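Local atomic coordinates of MTH0777 (Methanothermobacter thermautotrophicus, PDB entry 1KJN), a protein that is of unknown function, belongs to the DUF1890 family and forms a dimer of parallel-sheet alpha/beta subunits. Residues A[42-45]-A[46-49]; A[53-56]-A[57-61]; A[64-67]-A[68-71]; A[117-120]-A[121-125]; A[144-147]-A[148-152]. One frame throughout, in Å; residues are numbered along the deposited sequence.

Interaction 1 (A[42-45]-A[46-49]); sequences TANP and AALR
Backbone bonds from L48 N to N44 O (3.0 Å) and from R49 N to P45 O start the first turn of helix 45-54, just beyond strand 38-43. The motif is an N-cap at a strand-to-helix junction, here within the beta-alpha-beta unit formed by strand 38-43, helix 45-54 and strand 63-66. N44 is the capping residue. Its CG sits between the backbone N and the carbonyl carbon (chi1 77°), which turns the amide back toward the first turn of the helix, and OD1 accepts from A47 N at 2.8 Å. That bond is fairly straight, with an N-H...O angle of 163°. N44 thus closes the helix start twice, through its side-chain oxygen to A47 and through its carbonyl oxygen to L48. P45 follows as the first helical residue; its ring nitrogen has no hydrogen, and at this place none is called for by the helix. The apolar side of the junction is carried by A43, whose CB meets A47 CB at 3.6 Å. Further round the turn, R49 lays its CG against P45 O, while A46 packs on H140 and R49 on N141, both of the second subunit. L48 reaches back over the end of the strand with both methyls: CD2 lies near A43 O, and CD1 presses on A43 CB at 3.4 Å, tighter than usual van der Waals contact.

Interaction 2 (A[53-56]-A[57-61]); sequences VADP and EGIYT
D55 and the backbone of residues 58-60 form a local turn contact where helix 45-54 ends and the loop toward strand 63-66 begins. Its core is a type I beta turn from D55 to G58, closed by G58 N to D55 O at 2.9 Å, the donor standing well above the carbonyl plane. P56 takes the second position of the turn, and G58 leaves it with a positive phi of 64°. The D55 side chain then ties down the next part of the loop. The carboxylate, carried anti to the backbone N (chi1 -178°), faces two successive amides: OD1 accepts from I59 N at 3.0 Å and OD2 from Y60 N at 2.7 Å. Both donors approach on the syn side and somewhat out of the carboxylate plane, so the pair of bonds fixes the rotation of the group. OD1 has another partner, Y60 OH of the second subunit, and the same hydroxyl is also bonded to E57 N; the turn therefore forms part of the dimer interface. Within the loop, I59 CG2 sits over the centre of the Y60 ring, 4.0 Å above its plane. On the exposed E57 side of the turn a water donates to P56 O at 3.3 Å and, weakly, to E57 OE2.

Interaction 3 (A[64-67]-A[68-71]); sequences MVDL and ESCI
C70 N bonds back to D66 O and I71 N to L67 O, both at 2.9 Å, opening helix 67-73 just after strand 63-66, the outermost strand on its side of the sheet within this chain. This is another N-cap, with an aspartate, D66, just before the helix. One carboxylate oxygen does the capping: D66 OD1 accepts from S69 N at 2.9 Å and from the S69 hydroxyl, OG, at 3.1 Å. The hydroxyl uses the lone pair of OD1 that faces away from OD2, and the amide arrives on that same anti side but 34° out of the carboxylate plane. S69 is able to give both bonds because its OG lies beside its own backbone N (chi1 -62°). A negative group placed before the first turn would be expected to interact well with the helix dipole. On the strand side of the cap, V65 turns its CG1 to S69 CB at 3.8 Å and more loosely to C70 CB. E68 OE2 is hydrogen-bonded to Y94 OH of helix 89-102, the helix whose F98 packs on L67, C70 and I71. The other oxygen of the cap, D66 OD2, accepts from a water at 2.6 Å that also takes a weak bond from E68 N.

Interaction 4 (A[117-120]-A[121-125]); sequences VLEE and LVNEI
V117 holds CG1 anti to its backbone N (chi1 176°), while L121, one turn on, keeps CG beside its own N (chi1 -71°), and these two settings bring V117 CG1 and L121 CD1 together at 4.0 Å. The two side chains lie alongside each other and point the same way, the usual outcome for residues four apart on an alpha-helix. Four consecutive backbone bonds hold the turn: L121 N to V117 O, V122 N to L118 O at 2.7 Å, N123 N to E119 O at 2.8 Å, and E124 N to E120 O at 2.9 Å. The polar counterpart of the valine-leucine pair is E119 with N123. They too run side by side, with E119 CG and N123 ND2 3.7 Å apart, but their flat ends are turned almost perpendicular, the carboxylate and amide planes being 86° apart. N123 ND2 comes within 3.1 Å of E119 O at an angle too poor for a hydrogen bond, so this pair rests on packing. V122 also places CB and CG2 against L118 O, the same oxygen that its amide N bonds to. The helix divides its faces accordingly: E119 and E120 are exposed, whereas L118, L121, V122 and I125 all pack on I110 of strand 105-111. L121 and I125 also touch D89 and A92 of helix 89-102, respectively, and V122 and I125 reach A135 and I133 of strand 132-136, respectively, so that helix 115-128 spans the two strands it connects as a beta-alpha-beta unit.

Interaction 5 (A[144-147]-A[148-152]); sequences PLRV and RIDRF
R146 and D150, four residues apart, form a salt bridge in which R146 NE donates to D150 OD2 at 2.9 Å. The oxygen lies at the edge of the guanidinium, close to its plane, and is met on its syn side, though 26° out of the carboxylate plane, while the two flat groups are inclined 65° to each other. A bend at chi2 of R146 (-92°) brings NE back toward the carboxylate. D150 OD1 has a different partner, the hydroxyl of Y27 on helix 21-34, with K31 as a long, weak ion pair, so both carboxylate oxygens are engaged and the group bridges two helices. R146 also packs on Y27 and, across the dimer, on V53 of the second subunit. These residues belong to helix 143-153, which follows the last strand of a parallel sheet with the strand order 3-2-1-4-5-6, the order of a Rossmann-like fold. Its backbone is regular: R148 N bonds to P144 O at 3.2 Å, I149 N to L145 O at 2.8 Å, D150 N to R146 O at 2.9 Å and R151 N to V147 O at 3.0 Å. L145 and I149 are buried and pack on I109 of strand 105-111. R148 NH1 is bonded to A135 O of strand 132-136, and P144 CB lies over one face of the guanidinium, toward its rim, 3.9 Å from R148 NH2. R148 NE passes near P144 O without bonding to it. V147 and R151 lie side by side, with V147 CG1 over a face of the R151 guanidinium and 3.9 Å from its NE.

The five contacts come in series along the chain. Interactions 1 and 2 share helix 45-54, one at its start and one past its end, their centres about 13 Å apart. Interactions 1 and 3, about 9 Å apart between centres, cap successive helices after neighbouring strands 38-43 and 63-66, and they touch through T42 OG1 with V65 O and A43 O with L67 N, probable hydrogen bonds. Interactions 4 and 5 belong to the other half of the sheet, centres about 19 Å apart. Interactions 5 and 1 lie across the chain's centre, their centres about 23 Å apart, yet R146 packs on V53 of the second subunit, so in the dimer interaction 5 comes near the other chain's helix 45-54.

Interaction 1 (A[42-45]-A[46-49])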
loop_
_atom_site.group_PDB
_atom_site.type_symbol
_atom_site.label_atom_id
_atom_site.label_comp_id
_atom_site.label_asym_id
_atom_site.label_seq_id
_atom_site.Cartn_x
_atom_site.Cartn_y
_atom_site.Cartn_z
ATOM N N THR A 42 -9.561 -2.340 11.325
ATOM C CA THR A 42 -9.242 -1.597 12.543
ATOM C C THR A 42 -7.730 -1.599 12.743
ATOM O O THR A 42 -7.084 -2.633 12.579
ATOM C CB THR A 42 -9.968 -2.188 13.792
ATOM O OG1 THR A 42 -9.681 -1.379 14.940
ATOM C CG2 THR A 42 -9.522 -3.634 14.069
ATOM N N ALA A 43 -7.170 -0.427 13.047
ATOM C CA ALA A 43 -5.732 -0.277 13.227
ATOM C C ALA A 43 -5.380 1.110 13.781
ATOM O O ALA A 43 -6.278 1.901 14.109
ATOM C CB ALA A 43 -5.029 -0.488 11.891
ATOM N N ASN A 44 -4.074 1.384 13.887
ATOM C CA ASN A 44 -3.573 2.655 14.408
ATOM C C ASN A 44 -3.740 3.741 13.344
ATOM O O ASN A 44 -3.931 3.431 12.177
ATOM C CB ASN A 44 -2.107 2.525 14.936
ATOM C CG ASN A 44 -1.022 2.494 13.816
ATOM O OD1 ASN A 44 -1.323 2.524 12.623
ATOM N ND2 ASN A 44 0.255 2.450 14.231
ATOM N N PRO A 45 -3.667 5.022 13.736
ATOM C CA PRO A 45 -3.828 6.125 12.778
ATOM C C PRO A 45 -3.040 6.011 11.474
ATOM O O PRO A 45 -3.614 6.123 10.397
ATOM C CB PRO A 45 -3.418 7.350 13.599
ATOM C CG PRO A 45 -3.927 6.988 14.983
ATOM C CD PRO A 45 -3.434 5.545 15.100
ATOM N N ALA A 46 -1.738 5.780 11.562
ATOM C CA ALA A 46 -0.924 5.667 10.355
ATOM C C ALA A 46 -1.477 4.582 9.422
ATOM O O ALA A 46 -1.752 4.834 8.256
ATOM C CB ALA A 46 0.522 5.368 10.729
ATOM N N ALA A 47 -1.695 3.397 9.971
ATOM C CA ALA A 47 -2.219 2.278 9.199
ATOM C C ALA A 47 -3.557 2.603 8.497
ATOM O O ALA A 47 -3.688 2.372 7.289
ATOM C CB ALA A 47 -2.353 1.041 10.103
ATOM N N LEU A 48 -4.527 3.153 9.243
ATOM C CA LEU A 48 -5.830 3.498 8.666
ATOM C C LEU A 48 -5.692 4.518 7.560
ATOM O O LEU A 48 -6.410 4.450 6.548
ATOM C CB LEU A 48 -6.799 4.005 9.757
ATOM C CG LEU A 48 -7.828 2.965 10.273
ATOM C CD1 LEU A 48 -7.228 1.600 10.381
ATOM C CD2 LEU A 48 -8.464 3.383 11.595
ATOM N N ARG A 49 -4.778 5.475 7.741
ATOM C CA ARG A 49 -4.570 6.505 6.718
ATOM C C ARG A 49 -3.976 5.913 5.455
ATOM O O ARG A 49 -4.239 6.404 4.366
ATOM C CB ARG A 49 -3.679 7.661 7.200
ATOM C CG ARG A 49 -4.220 8.436 8.387
ATOM C CD ARG A 49 -3.541 9.792 8.536
ATOM N NE ARG A 49 -4.033 10.688 7.500
ATOM C CZ ARG A 49 -5.006 11.585 7.668
ATOM N NH1 ARG A 49 -5.592 11.735 8.849
ATOM N NH2 ARG A 49 -5.468 12.263 6.620
#

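Interaction 2 (A[53-56]-A[57-61])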
loop_
_atom_site.group_PDB
_atom_site.type_symbol
_atom_site.label_atom_id
_atom_site.label_comp_id
_atom_site.label_asym_id
_atom_site.label_seq_id
_atom_site.Cartn_x
_atom_site.Cartn_y
_atom_site.Cartn_z
ATOM N N VAL A 53 -5.759 6.132 1.678
ATOM C CA VAL A 53 -5.156 6.709 0.486
ATOM C C VAL A 53 -4.951 5.644 -0.603
ATOM O O VAL A 53 -5.005 5.972 -1.787
ATOM C CB VAL A 53 -3.846 7.510 0.786
ATOM C CG1 VAL A 53 -4.101 8.579 1.860
ATOM C CG2 VAL A 53 -2.733 6.593 1.183
ATOM N N ALA A 54 -4.780 4.375 -0.213
ATOM C CA ALA A 54 -4.605 3.298 -1.202
ATOM C C ALA A 54 -5.920 2.859 -1.863
ATOM O O ALA A 54 -5.910 2.250 -2.932
ATOM C CB ALA A 54 -3.896 2.089 -0.594
ATOM N N ASP A 55 -7.044 3.196 -1.238
ATOM C CA ASP A 55 -8.374 2.850 -1.732
ATOM C C ASP A 55 -9.213 4.112 -1.481
ATOM O O ASP A 55 -10.167 4.103 -0.711
ATOM C CB ASP A 55 -8.908 1.637 -0.937
ATOM C CG ASP A 55 -10.286 1.148 -1.413
ATOM O OD1 ASP A 55 -10.748 1.535 -2.510
ATOM O OD2 ASP A 55 -10.901 0.337 -0.685
ATOM N N PRO A 56 -8.889 5.213 -2.184
ATOM C CA PRO A 56 -9.612 6.478 -2.014
ATOM C C PRO A 56 -11.119 6.439 -2.204
ATOM O O PRO A 56 -11.824 7.278 -1.646
ATOM C CB PRO A 56 -8.907 7.413 -2.999
ATOM C CG PRO A 56 -8.439 6.495 -4.056
ATOM C CD PRO A 56 -7.900 5.329 -3.263
ATOM N N GLU A 57 -11.631 5.471 -2.963
ATOM C CA GLU A 57 -13.084 5.386 -3.146
ATOM C C GLU A 57 -13.785 4.427 -2.174
ATOM O O GLU A 57 -15.007 4.272 -2.227
ATOM C CB GLU A 57 -13.462 5.039 -4.596
ATOM C CG GLU A 57 -13.298 6.186 -5.601
ATOM C CD GLU A 57 -13.980 7.477 -5.154
ATOM O OE1 GLU A 57 -15.153 7.434 -4.697
ATOM O OE2 GLU A 57 -13.332 8.544 -5.256
ATOM N N GLY A 58 -13.023 3.782 -1.292
ATOM C CA GLY A 58 -13.631 2.864 -0.338
ATOM C C GLY A 58 -14.295 1.669 -1.008
ATOM O O GLY A 58 -15.336 1.184 -0.561
ATOM N N ILE A 59 -13.672 1.189 -2.080
ATOM C CA ILE A 59 -14.166 0.062 -2.865
ATOM C C ILE A 59 -13.854 -1.316 -2.287
ATOM O O ILE A 59 -14.639 -2.247 -2.454
ATOM C CB ILE A 59 -13.576 0.127 -4.308
ATOM C CG1 ILE A 59 -14.104 1.367 -5.030
ATOM C CG2 ILE A 59 -13.885 -1.157 -5.098
ATOM C CD1 ILE A 59 -13.337 1.700 -6.280
ATOM N N TYR A 60 -12.718 -1.446 -1.609
ATOM C CA TYR A 60 -12.287 -2.736 -1.061
ATOM C C TYR A 60 -12.521 -3.010 0.436
ATOM O O TYR A 60 -12.210 -4.095 0.936
ATOM C CB TYR A 60 -10.828 -2.955 -1.435
ATOM C CG TYR A 60 -10.579 -2.891 -2.932
ATOM C CD1 TYR A 60 -11.151 -3.826 -3.794
ATOM C CD2 TYR A 60 -9.719 -1.938 -3.480
ATOM C CE1 TYR A 60 -10.860 -3.823 -5.167
ATOM C CE2 TYR A 60 -9.430 -1.926 -4.862
ATOM C CZ TYR A 60 -9.995 -2.876 -5.689
ATOM O OH TYR A 60 -9.638 -2.931 -7.030
ATOM N N THR A 61 -13.057 -2.031 1.150
ATOM C CA THR A 61 -13.369 -2.187 2.575
ATOM C C THR A 61 -14.692 -1.476 2.811
ATOM O O THR A 61 -15.085 -0.615 2.028
ATOM C CB THR A 61 -12.310 -1.560 3.509
ATOM O OG1 THR A 61 -12.300 -0.140 3.323
ATOM C CG2 THR A 61 -10.920 -2.134 3.235
HETATM O O HOH W 1 -14.197 9.410 -2.392
#

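Interaction 3 (A[64-67]-A[68-71])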
loop_
_atom_site.group_PDB
_atom_site.type_symbol
_atom_site.label_atom_id
_atom_site.label_comp_id
_atom_site.label_asym_id
_atom_site.label_seq_id
_atom_site.Cartn_x
_atom_site.Cartn_y
_atom_site.Cartn_z
HETATM N N MSE A 64 -14.044 1.430 8.783
HETATM C CA MSE A 64 -12.750 1.527 9.437
HETATM C C MSE A 64 -12.906 2.211 10.782
HETATM O O MSE A 64 -13.577 3.229 10.873
HETATM C CB MSE A 64 -11.772 2.294 8.573
HETATM C CG MSE A 64 -11.146 1.430 7.511
HETATM SE SE MSE A 64 -9.821 2.440 6.652
HETATM C CE MSE A 64 -11.047 3.631 5.769
ATOM N N VAL A 65 -12.257 1.657 11.807
ATOM C CA VAL A 65 -12.339 2.162 13.172
ATOM C C VAL A 65 -10.980 2.038 13.860
ATOM O O VAL A 65 -10.282 1.052 13.665
ATOM C CB VAL A 65 -13.311 1.306 14.019
ATOM C CG1 VAL A 65 -13.669 2.019 15.312
ATOM C CG2 VAL A 65 -14.552 0.958 13.237
ATOM N N ASP A 66 -10.644 3.014 14.702
ATOM C CA ASP A 66 -9.389 3.007 15.462
ATOM C C ASP A 66 -9.348 1.809 16.435
ATOM O O ASP A 66 -10.386 1.362 16.933
ATOM C CB ASP A 66 -9.242 4.357 16.186
ATOM C CG ASP A 66 -8.485 4.255 17.485
ATOM O OD1 ASP A 66 -9.157 4.152 18.532
ATOM O OD2 ASP A 66 -7.229 4.271 17.470
ATOM N N LEU A 67 -8.157 1.271 16.684
ATOM C CA LEU A 67 -8.011 0.104 17.570
ATOM C C LEU A 67 -8.715 0.204 18.913
ATOM O O LEU A 67 -9.507 -0.665 19.265
ATOM C CB LEU A 67 -6.539 -0.212 17.817
ATOM C CG LEU A 67 -5.744 -0.850 16.688
ATOM C CD1 LEU A 67 -4.256 -0.723 16.974
ATOM C CD2 LEU A 67 -6.145 -2.295 16.529
ATOM N N GLU A 68 -8.438 1.275 19.651
ATOM C CA GLU A 68 -9.036 1.457 20.970
ATOM C C GLU A 68 -10.540 1.657 20.911
ATOM O O GLU A 68 -11.278 1.108 21.735
ATOM C CB GLU A 68 -8.332 2.582 21.727
ATOM C CG GLU A 68 -6.884 2.210 22.058
ATOM C CD GLU A 68 -6.786 0.954 22.936
ATOM O OE1 GLU A 68 -7.401 0.939 24.023
ATOM O OE2 GLU A 68 -6.092 -0.023 22.553
ATOM N N SER A 69 -11.008 2.391 19.907
ATOM C CA SER A 69 -12.442 2.604 19.766
ATOM C C SER A 69 -13.132 1.268 19.499
ATOM O O SER A 69 -14.162 0.970 20.099
ATOM C CB SER A 69 -12.737 3.585 18.639
ATOM O OG SER A 69 -12.167 4.845 18.937
ATOM N N CYS A 70 -12.537 0.445 18.636
ATOM C CA CYS A 70 -13.122 -0.851 18.320
ATOM C C CYS A 70 -13.152 -1.723 19.576
ATOM O O CYS A 70 -14.144 -2.388 19.844
ATOM C CB CYS A 70 -12.323 -1.554 17.222
ATOM S SG CYS A 70 -13.062 -3.083 16.659
ATOM N N ILE A 71 -12.041 -1.745 20.307
ATOM C CA ILE A 71 -11.919 -2.526 21.533
ATOM C C ILE A 71 -12.974 -2.096 22.539
ATOM O O ILE A 71 -13.452 -2.896 23.334
ATOM C CB ILE A 71 -10.512 -2.344 22.178
ATOM C CG1 ILE A 71 -9.484 -3.226 21.471
ATOM C CG2 ILE A 71 -10.543 -2.691 23.680
ATOM C CD1 ILE A 71 -8.087 -3.050 22.011
HETATM O O HOH W 2 -5.580 2.679 18.774
#

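Interaction 4 (A[117-120]-A[121-125])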
loop_
_atom_site.group_PDB
_atom_site.type_symbol
_atom_site.label_atom_id
_atom_site.label_comp_id
_atom_site.label_asym_id
_atom_site.label_seq_id
_atom_site.Cartn_x
_atom_site.Cartn_y
_atom_site.Cartn_z
ATOM N N VAL A 117 12.195 -14.883 14.132
ATOM C CA VAL A 117 11.151 -13.995 14.611
ATOM C C VAL A 117 9.794 -14.598 14.250
ATOM O O VAL A 117 8.883 -14.601 15.075
ATOM C CB VAL A 117 11.284 -12.577 14.006
ATOM C CG1 VAL A 117 10.120 -11.701 14.444
ATOM C CG2 VAL A 117 12.614 -11.952 14.416
ATOM N N LEU A 118 9.677 -15.149 13.042
ATOM C CA LEU A 118 8.417 -15.760 12.631
ATOM C C LEU A 118 8.082 -16.899 13.561
ATOM O O LEU A 118 6.931 -17.052 13.966
ATOM C CB LEU A 118 8.494 -16.319 11.211
ATOM C CG LEU A 118 8.655 -15.291 10.111
ATOM C CD1 LEU A 118 8.457 -15.940 8.771
ATOM C CD2 LEU A 118 7.626 -14.232 10.320
ATOM N N GLU A 119 9.099 -17.696 13.898
ATOM C CA GLU A 119 8.917 -18.851 14.775
ATOM C C GLU A 119 8.325 -18.470 16.126
ATOM O O GLU A 119 7.365 -19.087 16.584
ATOM C CB GLU A 119 10.238 -19.595 14.968
ATOM C CG GLU A 119 10.069 -21.007 15.516
ATOM C CD GLU A 119 11.397 -21.721 15.743
ATOM O OE1 GLU A 119 12.314 -21.592 14.893
ATOM O OE2 GLU A 119 11.517 -22.424 16.773
ATOM N N GLU A 120 8.875 -17.429 16.741
ATOM C CA GLU A 120 8.392 -16.952 18.033
ATOM C C GLU A 120 6.939 -16.501 17.918
ATOM O O GLU A 120 6.104 -16.850 18.749
ATOM C CB GLU A 120 9.241 -15.782 18.515
ATOM C CG GLU A 120 10.735 -16.068 18.555
ATOM C CD GLU A 120 11.583 -14.808 18.746
ATOM O OE1 GLU A 120 11.169 -13.712 18.293
ATOM O OE2 GLU A 120 12.678 -14.919 19.340
ATOM N N LEU A 121 6.634 -15.740 16.871
ATOM C CA LEU A 121 5.276 -15.249 16.652
ATOM C C LEU A 121 4.314 -16.407 16.387
ATOM O O LEU A 121 3.206 -16.445 16.912
ATOM C CB LEU A 121 5.262 -14.234 15.506
ATOM C CG LEU A 121 5.915 -12.899 15.864
ATOM C CD1 LEU A 121 6.158 -12.062 14.623
ATOM C CD2 LEU A 121 5.048 -12.155 16.842
ATOM N N VAL A 122 4.775 -17.380 15.616
ATOM C CA VAL A 122 3.971 -18.552 15.298
ATOM C C VAL A 122 3.683 -19.327 16.577
ATOM O O VAL A 122 2.530 -19.659 16.856
ATOM C CB VAL A 122 4.689 -19.454 14.262
ATOM C CG1 VAL A 122 4.038 -20.825 14.187
ATOM C CG2 VAL A 122 4.670 -18.786 12.883
ATOM N N ASN A 123 4.717 -19.566 17.382
ATOM C CA ASN A 123 4.538 -20.308 18.636
ATOM C C ASN A 123 3.584 -19.583 19.570
ATOM O O ASN A 123 2.680 -20.190 20.143
ATOM C CB ASN A 123 5.877 -20.530 19.333
ATOM C CG ASN A 123 6.762 -21.481 18.578
ATOM O OD1 ASN A 123 6.276 -22.382 17.898
ATOM N ND2 ASN A 123 8.071 -21.280 18.676
ATOM N N GLU A 124 3.756 -18.268 19.657
ATOM C CA GLU A 124 2.926 -17.429 20.503
ATOM C C GLU A 124 1.434 -17.557 20.182
ATOM O O GLU A 124 0.615 -17.747 21.085
ATOM C CB GLU A 124 3.374 -15.972 20.391
ATOM C CG GLU A 124 2.475 -14.972 21.114
ATOM C CD GLU A 124 2.469 -15.143 22.627
ATOM O OE1 GLU A 124 2.458 -16.286 23.126
ATOM O OE2 GLU A 124 2.464 -14.113 23.322
ATOM N N ILE A 125 1.086 -17.461 18.901
ATOM C CA ILE A 125 -0.300 -17.579 18.465
ATOM C C ILE A 125 -0.843 -18.988 18.734
ATOM O O ILE A 125 -1.995 -19.136 19.131
ATOM C CB ILE A 125 -0.454 -17.239 16.957
ATOM C CG1 ILE A 125 -0.099 -15.764 16.701
ATOM C CG2 ILE A 125 -1.863 -17.561 16.482
ATOM C CD1 ILE A 125 -1.044 -14.743 17.382
#

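Interaction 5 (A[144-147]-A[148-152])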
loop_
_atom_site.group_PDB
_atom_site.type_symbol
_atom_site.label_atom_id
_atom_site.label_comp_id
_atom_site.label_asym_id
_atom_site.label_seq_id
_atom_site.Cartn_x
_atom_site.Cartn_y
_atom_site.Cartn_z
ATOM N N PRO A 144 4.521 -14.487 -1.769
ATOM C CA PRO A 144 4.382 -15.671 -0.899
ATOM C C PRO A 144 3.096 -15.645 -0.085
ATOM O O PRO A 144 2.341 -16.633 -0.038
ATOM C CB PRO A 144 5.578 -15.566 0.050
ATOM C CG PRO A 144 6.542 -14.690 -0.668
ATOM C CD PRO A 144 5.704 -13.699 -1.399
ATOM N N LEU A 145 2.862 -14.514 0.575
ATOM C CA LEU A 145 1.672 -14.352 1.386
ATOM C C LEU A 145 0.430 -14.367 0.533
ATOM O O LEU A 145 -0.558 -14.999 0.897
ATOM C CB LEU A 145 1.728 -13.043 2.184
ATOM C CG LEU A 145 2.752 -13.041 3.325
ATOM C CD1 LEU A 145 2.995 -11.632 3.798
ATOM C CD2 LEU A 145 2.240 -13.917 4.471
ATOM N N ARG A 146 0.476 -13.656 -0.593
ATOM C CA ARG A 146 -0.684 -13.566 -1.468
ATOM C C ARG A 146 -1.167 -14.934 -1.935
ATOM O O ARG A 146 -2.365 -15.196 -1.929
ATOM C CB ARG A 146 -0.386 -12.650 -2.665
ATOM C CG ARG A 146 -1.551 -12.451 -3.637
ATOM C CD ARG A 146 -1.524 -13.491 -4.781
ATOM N NE ARG A 146 -2.636 -13.321 -5.712
ATOM C CZ ARG A 146 -2.732 -12.339 -6.609
ATOM N NH1 ARG A 146 -1.771 -11.427 -6.719
ATOM N NH2 ARG A 146 -3.821 -12.234 -7.365
ATOM N N VAL A 147 -0.238 -15.788 -2.365
ATOM C CA VAL A 147 -0.584 -17.133 -2.824
ATOM C C VAL A 147 -1.164 -17.950 -1.669
ATOM O O VAL A 147 -2.171 -18.644 -1.823
ATOM C CB VAL A 147 0.645 -17.875 -3.392
ATOM C CG1 VAL A 147 0.263 -19.289 -3.756
ATOM C CG2 VAL A 147 1.161 -17.154 -4.617
ATOM N N ARG A 148 -0.517 -17.884 -0.514
ATOM C CA ARG A 148 -1.033 -18.614 0.641
ATOM C C ARG A 148 -2.410 -18.097 1.088
ATOM O O ARG A 148 -3.217 -18.873 1.571
ATOM C CB ARG A 148 -0.015 -18.599 1.777
ATOM C CG ARG A 148 1.169 -19.475 1.448
ATOM C CD ARG A 148 2.410 -19.164 2.265
ATOM N NE ARG A 148 3.573 -19.314 1.393
ATOM C CZ ARG A 148 4.841 -19.178 1.766
ATOM N NH1 ARG A 148 5.142 -18.883 3.021
ATOM N NH2 ARG A 148 5.811 -19.374 0.876
ATOM N N ILE A 149 -2.691 -16.804 0.885
ATOM C CA ILE A 149 -4.001 -16.252 1.236
ATOM C C ILE A 149 -5.033 -16.740 0.213
ATOM O O ILE A 149 -6.166 -17.064 0.573
ATOM C CB ILE A 149 -3.993 -14.688 1.283
ATOM C CG1 ILE A 149 -3.254 -14.212 2.536
ATOM C CG2 ILE A 149 -5.424 -14.126 1.280
ATOM C CD1 ILE A 149 -2.816 -12.771 2.464
ATOM N N ASP A 150 -4.657 -16.776 -1.064
ATOM C CA ASP A 150 -5.579 -17.266 -2.100
ATOM C C ASP A 150 -6.023 -18.694 -1.787
ATOM O O ASP A 150 -7.205 -19.036 -1.932
ATOM C CB ASP A 150 -4.908 -17.281 -3.474
ATOM C CG ASP A 150 -4.928 -15.932 -4.146
ATOM O OD1 ASP A 150 -5.813 -15.101 -3.818
ATOM O OD2 ASP A 150 -4.071 -15.711 -5.011
ATOM N N ARG A 151 -5.059 -19.517 -1.377
ATOM C CA ARG A 151 -5.313 -20.920 -1.055
ATOM C C ARG A 151 -6.275 -21.067 0.113
ATOM O O ARG A 151 -7.264 -21.800 0.030
ATOM C CB ARG A 151 -3.996 -21.655 -0.786
ATOM C CG ARG A 151 -3.055 -21.649 -2.000
ATOM C CD ARG A 151 -2.030 -22.785 -1.956
ATOM N NE ARG A 151 -1.199 -22.858 -3.165
ATOM C CZ ARG A 151 -1.656 -22.898 -4.418
ATOM N NH1 ARG A 151 -2.959 -22.871 -4.664
ATOM N NH2 ARG A 151 -0.801 -22.963 -5.434
ATOM N N PHE A 152 -5.992 -20.340 1.188
ATOM C CA PHE A 152 -6.846 -20.351 2.364
ATOM C C PHE A 152 -8.268 -19.956 1.954
ATOM O O PHE A 152 -9.231 -20.593 2.350
ATOM C CB PHE A 152 -6.324 -19.337 3.388
ATOM C CG PHE A 152 -7.244 -19.132 4.564
ATOM C CD1 PHE A 152 -7.147 -19.937 5.680
ATOM C CD2 PHE A 152 -8.216 -18.142 4.536
ATOM C CE1 PHE A 152 -8.006 -19.768 6.769
ATOM C CE2 PHE A 152 -9.085 -17.959 5.615
ATOM C CZ PHE A 152 -8.977 -18.779 6.737
#